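Local coordinates for alpha,alpha-trehalose-phosphate synthase (UDP-forming) (Burkholderia xenovorans, PDB 5V0T), which belongs to glycosyltransferase family 20 and has the GT-B architecture, in which two Rossmann-like domains face each other across a ligand-holding cleft, at residues N17-I22 with F72-L77; G30-G35 with V138-L143; I62-R67 with V127-E132. All coordinates share one frame; numbering follows the deposited sequence. Where two conformers were deposited one is given.

Contact 1 (N17-I22 with F72-L77); sequences NRVAPI and FATIAL. With G6P (6-O-phosphono-alpha-D-glucopyranose), chain J.
Val19, in the loop after strand 12-16, makes a partly buried apolar contact with Phe72 and Thr74 of strand 70-78, while the neighbouring Arg18 holds the phosphate of a bound 6-O-phosphono-alpha-D-glucopyranose. The chain turns a corner at Asn17, and the loop then passes the strand without a backbone hydrogen bond between them, so side chains carry the contact. Phe72 and Thr74 lie two residues apart on the strand and both point toward the loop; Ala73 between them points away.

One branch of Val19 does most of the touching. With CG1 anti to the backbone N (chi1 -179°), this methyl comes to the edge of the Phe72 ring, in its plane, 3.6 Å from Phe72 CD2. The two side chains run past one another in opposite directions. Val19 CG1 also lies 4.1 Å from Thr74 CG2, and Val19 CG2 meets the same threonine methyl at 4.2 Å. Ala20 adds only a loose approach of its carbonyl O to the phenylalanine ring.

Arg18 bends at chi2 and chi3 and presents one edge of its guanidinium to the phosphate, whose phosphorus lies in the guanidinium plane. Two bonds form a fork: Arg18 NE to O3P of the ligand at 2.9 Å (149° at the hydrogen) and Arg18 NH2 to O1P, also at 2.9 Å but straighter (158°). Gripping two oxygens should limit rotation of the phosphate and keep the guanidinium edge-on to it. Tyr86 OH, from helix 79-98, and Arg315 NH2 also hydrogen-bond to the ligand.

Ligand binding by a loop that follows a parallel strand is characteristic of Rossmann-like domains, and here the loop lines the ligand cleft of a GT-B glycosyltransferase.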
loop_
_atom_site.group_PDB
_atom_site.type_symbol
_atom_site.label_atom_id
_atom_site.label_comp_id
_atom_site.label_asym_id
_atom_site.label_seq_id
_atom_site.Cartn_x
_atom_site.Cartn_y
_atom_site.Cartn_z
ATOM N N ASN A 17 10.843 2.828 -6.810
ATOM C CA ASN A 17 11.306 4.138 -6.375
ATOM C C ASN A 17 11.783 4.073 -4.930
ATOM O O ASN A 17 12.958 4.320 -4.633
ATOM C CB ASN A 17 10.197 5.183 -6.515
ATOM C CG ASN A 17 10.712 6.583 -6.241
ATOM O OD1 ASN A 17 11.592 7.076 -6.945
ATOM N ND2 ASN A 17 10.193 7.216 -5.193
ATOM N N ARG A 18 10.873 3.739 -4.019
ATOM C CA ARG A 18 11.197 3.636 -2.603
ATOM C C ARG A 18 11.919 2.323 -2.333
ATOM O O ARG A 18 11.463 1.256 -2.756
ATOM C CB ARG A 18 9.920 3.722 -1.758
ATOM C CG ARG A 18 10.186 3.623 -0.238
ATOM C CD ARG A 18 10.985 4.826 0.246
ATOM N NE ARG A 18 10.170 6.038 0.326
ATOM C CZ ARG A 18 10.664 7.255 0.537
ATOM N NH1 ARG A 18 11.981 7.425 0.645
ATOM N NH2 ARG A 18 9.853 8.306 0.631
ATOM N N VAL A 19 13.050 2.404 -1.640
ATOM C CA VAL A 19 13.846 1.239 -1.281
ATOM C C VAL A 19 13.868 1.141 0.240
ATOM O O VAL A 19 13.921 2.164 0.930
ATOM C CB VAL A 19 15.272 1.335 -1.869
ATOM C CG1 VAL A 19 16.084 0.111 -1.521
ATOM C CG2 VAL A 19 15.204 1.500 -3.398
ATOM N N ALA A 20 13.826 -0.086 0.759
ATOM C CA ALA A 20 13.771 -0.286 2.207
ATOM C C ALA A 20 14.973 0.371 2.884
ATOM O O ALA A 20 16.056 0.443 2.297
ATOM C CB ALA A 20 13.733 -1.773 2.547
ATOM N N PRO A 21 14.812 0.858 4.119
ATOM C CA PRO A 21 15.891 1.634 4.751
ATOM C C PRO A 21 17.083 0.749 5.095
ATOM O O PRO A 21 16.930 -0.326 5.680
ATOM C CB PRO A 21 15.227 2.208 6.008
ATOM C CG PRO A 21 14.149 1.227 6.333
ATOM C CD PRO A 21 13.656 0.687 5.020
ATOM N N ILE A 22 18.272 1.212 4.721
ATOM C CA ILE A 22 19.496 0.437 4.902
ATOM C C ILE A 22 20.536 1.239 5.674
ATOM O O ILE A 22 20.439 1.386 6.892
ATOM C CB ILE A 22 20.060 -0.028 3.547
ATOM N N PHE A 72 21.943 -3.833 -2.542
ATOM C CA PHE A 72 21.227 -2.577 -2.730
ATOM C C PHE A 72 22.009 -1.682 -3.687
ATOM O O PHE A 72 23.221 -1.499 -3.536
ATOM C CB PHE A 72 20.995 -1.876 -1.391
ATOM C CG PHE A 72 19.994 -2.578 -0.507
ATOM C CD1 PHE A 72 20.398 -3.565 0.382
ATOM C CD2 PHE A 72 18.649 -2.259 -0.575
ATOM C CE1 PHE A 72 19.472 -4.215 1.200
ATOM C CE2 PHE A 72 17.717 -2.909 0.245
ATOM C CZ PHE A 72 18.135 -3.885 1.128
ATOM N N ALA A 73 21.317 -1.143 -4.686
ATOM C CA ALA A 73 21.932 -0.245 -5.661
ATOM C C ALA A 73 21.044 0.990 -5.706
ATOM O O ALA A 73 19.966 0.965 -6.310
ATOM C CB ALA A 73 22.072 -0.913 -7.033
ATOM N N THR A 74 21.464 2.056 -5.032
ATOM C CA THR A 74 20.597 3.208 -4.852
ATOM C C THR A 74 21.302 4.478 -5.305
ATOM O O THR A 74 22.536 4.555 -5.350
ATOM C CB THR A 74 20.137 3.345 -3.396
ATOM O OG1 THR A 74 21.275 3.454 -2.545
ATOM C CG2 THR A 74 19.309 2.122 -2.981
ATOM N N ILE A 75 20.492 5.481 -5.634
ATOM C CA ILE A 75 20.996 6.731 -6.189
ATOM C C ILE A 75 20.077 7.867 -5.758
ATOM O O ILE A 75 18.861 7.691 -5.629
ATOM C CB ILE A 75 21.128 6.634 -7.727
ATOM C CG1 ILE A 75 21.958 7.799 -8.283
ATOM C CG2 ILE A 75 19.749 6.532 -8.394
ATOM C CD1 ILE A 75 22.492 7.563 -9.707
ATOM N N ALA A 76 20.668 9.037 -5.520
ATOM C CA ALA A 76 19.890 10.218 -5.199
ATOM C C ALA A 76 19.194 10.770 -6.447
ATOM O O ALA A 76 19.499 10.410 -7.591
ATOM C CB ALA A 76 20.787 11.291 -4.575
ATOM N N LEU A 77 18.250 11.668 -6.209
ATOM C CA LEU A 77 17.581 12.413 -7.266
ATOM C C LEU A 77 18.031 13.866 -7.207
ATOM O O LEU A 77 18.197 14.424 -6.119
ATOM C CB LEU A 77 16.053 12.334 -7.119
ATOM C CG LEU A 77 15.393 11.000 -7.478
ATOM C CD1 LEU A 77 13.925 11.001 -7.099
ATOM C CD2 LEU A 77 15.562 10.736 -8.971
HETATM C C1 G6P J . 2.506 3.190 -1.168
HETATM C C2 G6P J . 3.061 3.103 -2.579
HETATM C C3 G6P J . 4.571 2.855 -2.546
HETATM C C4 G6P J . 5.238 3.943 -1.699
HETATM C C5 G6P J . 4.595 3.977 -0.311
HETATM C C6 G6P J . 5.277 5.025 0.570
HETATM O O1 G6P J . 2.744 1.931 -0.548
HETATM O O2 G6P J . 2.378 2.060 -3.299
HETATM O O3 G6P J . 5.058 2.925 -3.896
HETATM O O4 G6P J . 6.644 3.656 -1.552
HETATM O O5 G6P J . 3.184 4.221 -0.432
HETATM O O6 G6P J . 5.241 6.309 -0.076
HETATM P P G6P J . 6.620 7.090 -0.367
HETATM O O1P G6P J . 7.119 7.575 0.971
HETATM O O2P G6P J . 6.227 8.174 -1.332
HETATM O O3P G6P J . 7.537 6.050 -0.971
#

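Contact 2 (G30-G35 with V138-L143); sequences GGLAVG and VHDYHL. With UDP (uridine-5'-diphosphate), chain I; G6P (6-O-phosphono-alpha-D-glucopyranose), chain J.
Three flat groups, the Asp140 carboxylate and the rings of Tyr141 and His142, gather near O3 of 6-O-phosphono-alpha-D-glucopyranose, an atom that Leu32 also touches from helix 31-43. The two rings overlap at their rims with planes tilted: His142 CE1 sits 3.3 Å above one face of Tyr141, toward its rim, and Tyr141 CE2 likewise above one face of His142. At the edge of the imidazole, in its plane, the sugar O3 lies 3.6 Å from His142 CE1.

Asp140 OD2 accepts hydrogen bonds from both O3 and O2 of the ligand, each 2.6 Å away, while Asp140 OD1 is bonded to the backbone N of His164. These bonds fix the rotation of the carboxylate. Leu32, with CG anti to its backbone N, extends past Asp140 so that Leu32 CD1 packs 3.7 Å from Asp140 CB and 4.0 Å from His139 CB, giving the sugar side an apolar wall.

At the start of the same helix, uridine-5'-diphosphate is held by backbone amides: the N-cap Gly30 N reaches O4' at 3.1 Å, and Gly31 N reaches the phosphate oxygen O1B at 2.8 Å, where the helix end would probably help offset the negative charge.

His139 ends strand 135-139, which lies between parallel strands 12-16 and 159-162; Leu32 also packs on Ser16, and helix 79-98 covers His142 through Tyr85 and Ser90.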
loop_
_atom_site.group_PDB
_atom_site.type_symbol
_atom_site.label_atom_id
_atom_site.label_comp_id
_atom_site.label_asym_id
_atom_site.label_seq_id
_atom_site.Cartn_x
_atom_site.Cartn_y
_atom_site.Cartn_z
ATOM N N GLY A 30 5.045 2.405 4.656
ATOM C CA GLY A 30 4.787 2.140 3.257
ATOM C C GLY A 30 4.835 0.649 3.011
ATOM O O GLY A 30 5.805 -0.001 3.411
ATOM N N GLY A 31 3.798 0.091 2.376
ATOM C CA GLY A 31 3.709 -1.352 2.223
ATOM C C GLY A 31 4.542 -1.923 1.090
ATOM O O GLY A 31 4.908 -3.107 1.125
ATOM N N LEU A 32 4.847 -1.119 0.070
ATOM C CA LEU A 32 5.743 -1.602 -0.977
ATOM C C LEU A 32 7.079 -2.039 -0.382
ATOM O O LEU A 32 7.537 -3.167 -0.607
ATOM C CB LEU A 32 5.951 -0.531 -2.068
ATOM C CG LEU A 32 6.899 -0.915 -3.223
ATOM C CD1 LEU A 32 6.537 -0.195 -4.515
ATOM C CD2 LEU A 32 8.426 -0.699 -2.905
ATOM N N ALA A 33 7.723 -1.159 0.388
ATOM C CA ALA A 33 9.046 -1.485 0.910
ATOM C C ALA A 33 8.987 -2.702 1.823
ATOM O O ALA A 33 9.893 -3.548 1.808
ATOM C CB ALA A 33 9.637 -0.285 1.662
ATOM N N VAL A 34 7.923 -2.803 2.624
ATOM C CA VAL A 34 7.769 -3.931 3.534
ATOM C C VAL A 34 7.589 -5.226 2.747
ATOM O O VAL A 34 8.273 -6.228 2.994
ATOM C CB VAL A 34 6.588 -3.686 4.492
ATOM C CG1 VAL A 34 6.216 -4.982 5.217
ATOM C CG2 VAL A 34 6.943 -2.604 5.514
ATOM N N GLY A 35 6.670 -5.223 1.788
ATOM C CA GLY A 35 6.351 -6.456 1.093
ATOM C C GLY A 35 7.462 -6.905 0.167
ATOM O O GLY A 35 7.778 -8.092 0.102
ATOM N N VAL A 138 9.913 -4.674 -12.030
ATOM C CA VAL A 138 9.687 -3.263 -11.719
ATOM C C VAL A 138 8.413 -3.124 -10.900
ATOM O O VAL A 138 7.397 -3.760 -11.216
ATOM C CB VAL A 138 9.598 -2.448 -13.022
ATOM C CG1 VAL A 138 9.416 -0.998 -12.727
ATOM C CG2 VAL A 138 10.846 -2.694 -13.859
ATOM N N HIS A 139 8.447 -2.268 -9.868
ATOM C CA HIS A 139 7.322 -2.083 -8.950
ATOM C C HIS A 139 6.817 -0.642 -8.943
ATOM O O HIS A 139 7.569 0.282 -8.612
ATOM C CB HIS A 139 7.708 -2.506 -7.529
ATOM C CG HIS A 139 7.885 -3.988 -7.392
ATOM N ND1 HIS A 139 6.940 -4.799 -6.801
ATOM C CD2 HIS A 139 8.864 -4.814 -7.836
ATOM C CE1 HIS A 139 7.340 -6.057 -6.860
ATOM N NE2 HIS A 139 8.505 -6.094 -7.484
ATOM N N ASP A 140 5.541 -0.474 -9.314
ATOM C CA ASP A 140 4.637 0.625 -8.945
ATOM C C ASP A 140 4.656 1.824 -9.885
ATOM O O ASP A 140 5.443 1.892 -10.833
ATOM C CB ASP A 140 4.875 1.106 -7.504
ATOM C CG ASP A 140 3.563 1.249 -6.734
ATOM O OD1 ASP A 140 2.520 0.912 -7.333
ATOM O OD2 ASP A 140 3.556 1.674 -5.555
ATOM N N TYR A 141 3.751 2.772 -9.619
ATOM C CA TYR A 141 3.317 3.747 -10.609
ATOM C C TYR A 141 4.407 4.730 -11.036
ATOM O O TYR A 141 4.290 5.322 -12.114
ATOM C CB TYR A 141 2.122 4.512 -10.048
ATOM C CG TYR A 141 2.389 5.143 -8.698
ATOM C CD1 TYR A 141 2.302 4.407 -7.516
ATOM C CD2 TYR A 141 2.694 6.491 -8.605
ATOM C CE1 TYR A 141 2.540 4.999 -6.281
ATOM C CE2 TYR A 141 2.920 7.088 -7.388
ATOM C CZ TYR A 141 2.848 6.346 -6.228
ATOM O OH TYR A 141 3.060 6.985 -5.022
ATOM N N HIS A 142 5.450 4.935 -10.219
ATOM C CA HIS A 142 6.533 5.838 -10.611
ATOM C C HIS A 142 7.235 5.362 -11.866
ATOM O O HIS A 142 7.846 6.165 -12.587
ATOM C CB HIS A 142 7.579 5.953 -9.496
ATOM C CG HIS A 142 6.999 6.078 -8.128
ATOM N ND1 HIS A 142 6.485 5.000 -7.435
ATOM C CD2 HIS A 142 6.867 7.151 -7.312
ATOM C CE1 HIS A 142 6.038 5.409 -6.261
ATOM N NE2 HIS A 142 6.264 6.708 -6.159
ATOM N N LEU A 143 7.184 4.064 -12.135
ATOM C CA LEU A 143 8.106 3.428 -13.073
ATOM C C LEU A 143 7.375 2.760 -14.240
ATOM O O LEU A 143 7.901 1.842 -14.870
ATOM C CB LEU A 143 9.004 2.438 -12.319
ATOM C CG LEU A 143 9.873 3.121 -11.252
ATOM C CD1 LEU A 143 10.553 2.096 -10.372
ATOM C CD2 LEU A 143 10.913 4.022 -11.915
HETATM N N1 UDP I . 4.181 0.934 8.913
HETATM C C2 UDP I . 5.323 1.014 9.694
HETATM N N3 UDP I . 5.358 2.062 10.568
HETATM C C4 UDP I . 4.385 3.021 10.746
HETATM C C5 UDP I . 3.226 2.872 9.907
HETATM C C6 UDP I . 3.159 1.846 9.044
HETATM O O2 UDP I . 6.244 0.220 9.606
HETATM O O4 UDP I . 4.562 3.911 11.587
HETATM C "C1'" UDP I . 4.089 -0.180 7.964
HETATM C "C2'" UDP I . 2.914 -1.117 8.234
HETATM O "O2'" UDP I . 3.283 -2.082 9.204
HETATM C "C3'" UDP I . 2.698 -1.718 6.843
HETATM C "C4'" UDP I . 3.033 -0.545 5.915
HETATM O "O4'" UDP I . 3.869 0.351 6.678
HETATM O "O3'" UDP I . 3.576 -2.806 6.569
HETATM C "C5'" UDP I . 1.848 0.208 5.371
HETATM O "O5'" UDP I . 1.365 -0.522 4.227
HETATM P PA UDP I . -0.145 -0.423 3.764
HETATM O O1A UDP I . -1.088 -0.572 4.940
HETATM O O2A UDP I . -0.321 -1.402 2.663
HETATM O O3A UDP I . -0.328 1.054 3.236
HETATM P PB UDP I . 0.564 2.071 2.409
HETATM O O1B UDP I . 1.380 1.168 1.479
HETATM O O2B UDP I . -0.485 2.849 1.586
HETATM O O3B UDP I . 1.388 2.927 3.296
HETATM C C1 G6P J . 2.506 3.190 -1.168
HETATM C C2 G6P J . 3.061 3.103 -2.579
HETATM C C3 G6P J . 4.571 2.855 -2.546
HETATM C C4 G6P J . 5.238 3.943 -1.699
HETATM C C5 G6P J . 4.595 3.977 -0.311
HETATM C C6 G6P J . 5.277 5.025 0.570
HETATM O O1 G6P J . 2.744 1.931 -0.548
HETATM O O2 G6P J . 2.378 2.060 -3.299
HETATM O O3 G6P J . 5.058 2.925 -3.896
HETATM O O4 G6P J . 6.644 3.656 -1.552
HETATM O O5 G6P J . 3.184 4.221 -0.432
HETATM O O6 G6P J . 5.241 6.309 -0.076
HETATM P P G6P J . 6.620 7.090 -0.367
HETATM O O1P G6P J . 7.119 7.575 0.971
HETATM O O2P G6P J . 6.227 8.174 -1.332
HETATM O O3P G6P J . 7.537 6.050 -0.971
#

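Contact 3 (I62-R67 with V127-E132); sequences IKVEER and VPLLRE
Ile62 and Leu129 reach toward each other and meet tip to tip, with Ile62 CD1 3.8 Å from Leu129 CD1. This is the closest approach between 62-67 and 127-132, and methyl groups alone make it. Leu129 splits its contact between its two branches: CD1 goes to the isoleucine tip, while Leu129 CD2 faces Val64, whose CG2 lies 4.4 Å away in a distinctly looser approach. The leucine therefore points its fork at a pair of aliphatic side chains spaced two residues apart, both directed toward it from the same side of their segment.

In Ile62, CG1 stands anti to the backbone N (chi1 -165°), which sends the longer branch outward; chi2, at 140°, lies well off a staggered value, with CD1 placed against the leucine methyl. The CB of Leu129 already points toward the strand, and CG, anti to the carbonyl carbon (chi1 -56°), carries the two methyls on to Ile62 and Val64. Backbones stay well apart, the nearest CA atoms, those of Val64 and Leu129, being 9.7 Å from each other. The buried area is correspondingly small, 94 Å², and more than half of it belongs to Leu129.

The turn carrying the leucine is a short 3-10 segment, closed by a hydrogen bond from Leu130 N to Val127 O at 3.0 Å. Arg11 NH2 hydrogen-bonds to the carbonyl O of Leu129, a polar tie on the backbone of the residue whose methyls make the contact.

Strand 63-67 pairs antiparallel with strand 70-78 at this margin of the sheet, and Ala73 of the latter touches both Ile62 and Leu129. The leucine side comes from the connection between helix 109-126 and strand 135-139, so the contact joins that connection to the outlying hairpin at the protein surface.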
loop_
_atom_site.group_PDB
_atom_site.type_symbol
_atom_site.label_atom_id
_atom_site.label_comp_id
_atom_site.label_asym_id
_atom_site.label_seq_id
_atom_site.Cartn_x
_atom_site.Cartn_y
_atom_site.Cartn_z
ATOM N N ILE A 62 25.653 6.198 -8.149
ATOM C CA ILE A 62 25.077 4.971 -7.621
ATOM C C ILE A 62 25.937 4.452 -6.472
ATOM O O ILE A 62 27.165 4.614 -6.461
ATOM C CB ILE A 62 24.918 3.926 -8.739
ATOM C CG1 ILE A 62 23.994 2.798 -8.281
ATOM C CG2 ILE A 62 26.265 3.376 -9.169
ATOM C CD1 ILE A 62 23.047 2.324 -9.349
ATOM N N LYS A 63 25.279 3.862 -5.473
ATOM C CA LYS A 63 25.939 3.234 -4.337
ATOM C C LYS A 63 25.507 1.777 -4.286
ATOM O O LYS A 63 24.315 1.487 -4.151
ATOM C CB LYS A 63 25.596 3.949 -3.028
ATOM N N VAL A 64 26.471 0.867 -4.400
ATOM C CA VAL A 64 26.219 -0.569 -4.412
ATOM C C VAL A 64 26.735 -1.146 -3.102
ATOM O O VAL A 64 27.905 -0.949 -2.747
ATOM C CB VAL A 64 26.890 -1.248 -5.617
ATOM C CG1 VAL A 64 26.637 -2.748 -5.601
ATOM C CG2 VAL A 64 26.403 -0.619 -6.923
ATOM N N GLU A 65 25.871 -1.857 -2.381
ATOM C CA GLU A 65 26.260 -2.412 -1.093
ATOM C C GLU A 65 25.515 -3.717 -0.844
ATOM O O GLU A 65 24.313 -3.819 -1.110
ATOM C CB GLU A 65 25.995 -1.414 0.038
ATOM C CG GLU A 65 24.617 -0.787 -0.004
ATOM C CD GLU A 65 24.412 0.273 1.063
ATOM O OE1 GLU A 65 24.933 0.095 2.185
ATOM O OE2 GLU A 65 23.728 1.282 0.778
ATOM N N GLU A 66 26.251 -4.719 -0.344
ATOM C CA GLU A 66 25.696 -6.024 -0.003
ATOM C C GLU A 66 25.206 -6.015 1.436
ATOM O O GLU A 66 25.964 -5.676 2.349
ATOM C CB GLU A 66 26.742 -7.132 -0.155
ATOM C CG GLU A 66 27.611 -7.052 -1.388
ATOM C CD GLU A 66 26.861 -7.430 -2.643
ATOM O OE1 GLU A 66 25.835 -8.138 -2.528
ATOM O OE2 GLU A 66 27.289 -7.012 -3.744
ATOM N N ARG A 67 23.953 -6.416 1.637
ATOM C CA ARG A 67 23.366 -6.627 2.963
ATOM C C ARG A 67 22.806 -8.052 2.957
ATOM O O ARG A 67 21.674 -8.281 2.525
ATOM C CB ARG A 67 22.288 -5.580 3.276
ATOM N N VAL A 127 21.410 -0.256 -16.413
ATOM C CA VAL A 127 21.958 -1.094 -17.489
ATOM C C VAL A 127 23.344 -1.651 -17.170
ATOM O O VAL A 127 23.543 -2.864 -17.331
ATOM C CB VAL A 127 21.913 -0.339 -18.827
ATOM C CG1 VAL A 127 22.798 -1.046 -19.876
ATOM C CG2 VAL A 127 20.461 -0.234 -19.319
ATOM N N PRO A 128 24.326 -0.855 -16.727
ATOM C CA PRO A 128 25.670 -1.419 -16.496
ATOM C C PRO A 128 25.707 -2.503 -15.435
ATOM O O PRO A 128 26.669 -3.266 -15.392
ATOM C CB PRO A 128 26.501 -0.203 -16.068
ATOM C CG PRO A 128 25.754 0.970 -16.554
ATOM C CD PRO A 128 24.306 0.596 -16.470
ATOM N N LEU A 129 24.696 -2.602 -14.581
ATOM C CA LEU A 129 24.700 -3.600 -13.522
ATOM C C LEU A 129 24.054 -4.911 -13.941
ATOM O O LEU A 129 24.134 -5.890 -13.192
ATOM C CB LEU A 129 23.976 -3.050 -12.294
ATOM C CG LEU A 129 24.536 -1.736 -11.765
ATOM C CD1 LEU A 129 23.547 -1.101 -10.806
ATOM C CD2 LEU A 129 25.875 -2.007 -11.077
ATOM N N LEU A 130 23.436 -4.953 -15.114
ATOM C CA LEU A 130 22.659 -6.107 -15.529
ATOM C C LEU A 130 23.555 -7.226 -16.048
ATOM O O LEU A 130 24.681 -7.005 -16.501
ATOM C CB LEU A 130 21.653 -5.706 -16.610
ATOM C CG LEU A 130 20.560 -4.759 -16.132
ATOM C CD1 LEU A 130 19.618 -4.435 -17.293
ATOM C CD2 LEU A 130 19.804 -5.367 -14.963
ATOM N N ARG A 131 23.032 -8.447 -15.967
ATOM C CA ARG A 131 23.630 -9.619 -16.581
ATOM C C ARG A 131 22.617 -10.244 -17.525
ATOM O O ARG A 131 21.413 -10.013 -17.405
ATOM C CB ARG A 131 24.064 -10.652 -15.537
ATOM C CG ARG A 131 25.136 -10.157 -14.603
ATOM C CD ARG A 131 25.154 -10.959 -13.320
ATOM N NE ARG A 131 26.010 -10.338 -12.319
ATOM C CZ ARG A 131 26.140 -10.787 -11.078
ATOM N NH1 ARG A 131 25.465 -11.867 -10.691
ATOM N NH2 ARG A 131 26.941 -10.157 -10.225
ATOM N N GLU A 132 23.122 -11.075 -18.439
ATOM C CA GLU A 132 22.297 -11.602 -19.522
ATOM C C GLU A 132 21.079 -12.355 -18.998
ATOM O O GLU A 132 19.991 -12.266 -19.577
ATOM C CB GLU A 132 23.136 -12.506 -20.429
#

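How the contacts relate
The three contacts run from the middle of the chain outward: contact 2 is buried, contact 1 partly buried and contact 3 on the surface. All reach one mixed sheet, and contacts 1 and 3 share the hairpin of strands 63-67 and 70-78, whose backbones probably bond between Phe72 N and Glu65 O. Contacts 1 and 2 touch through Asn17 and His142 and hold the same sugar phosphate, contact 1 by a charged grip on its phosphate and contact 2 by a carboxylate on its hydroxyls. Contact 3, about 19 Å from contact 2 between centres, touches neither ligand and is purely aliphatic across its segments.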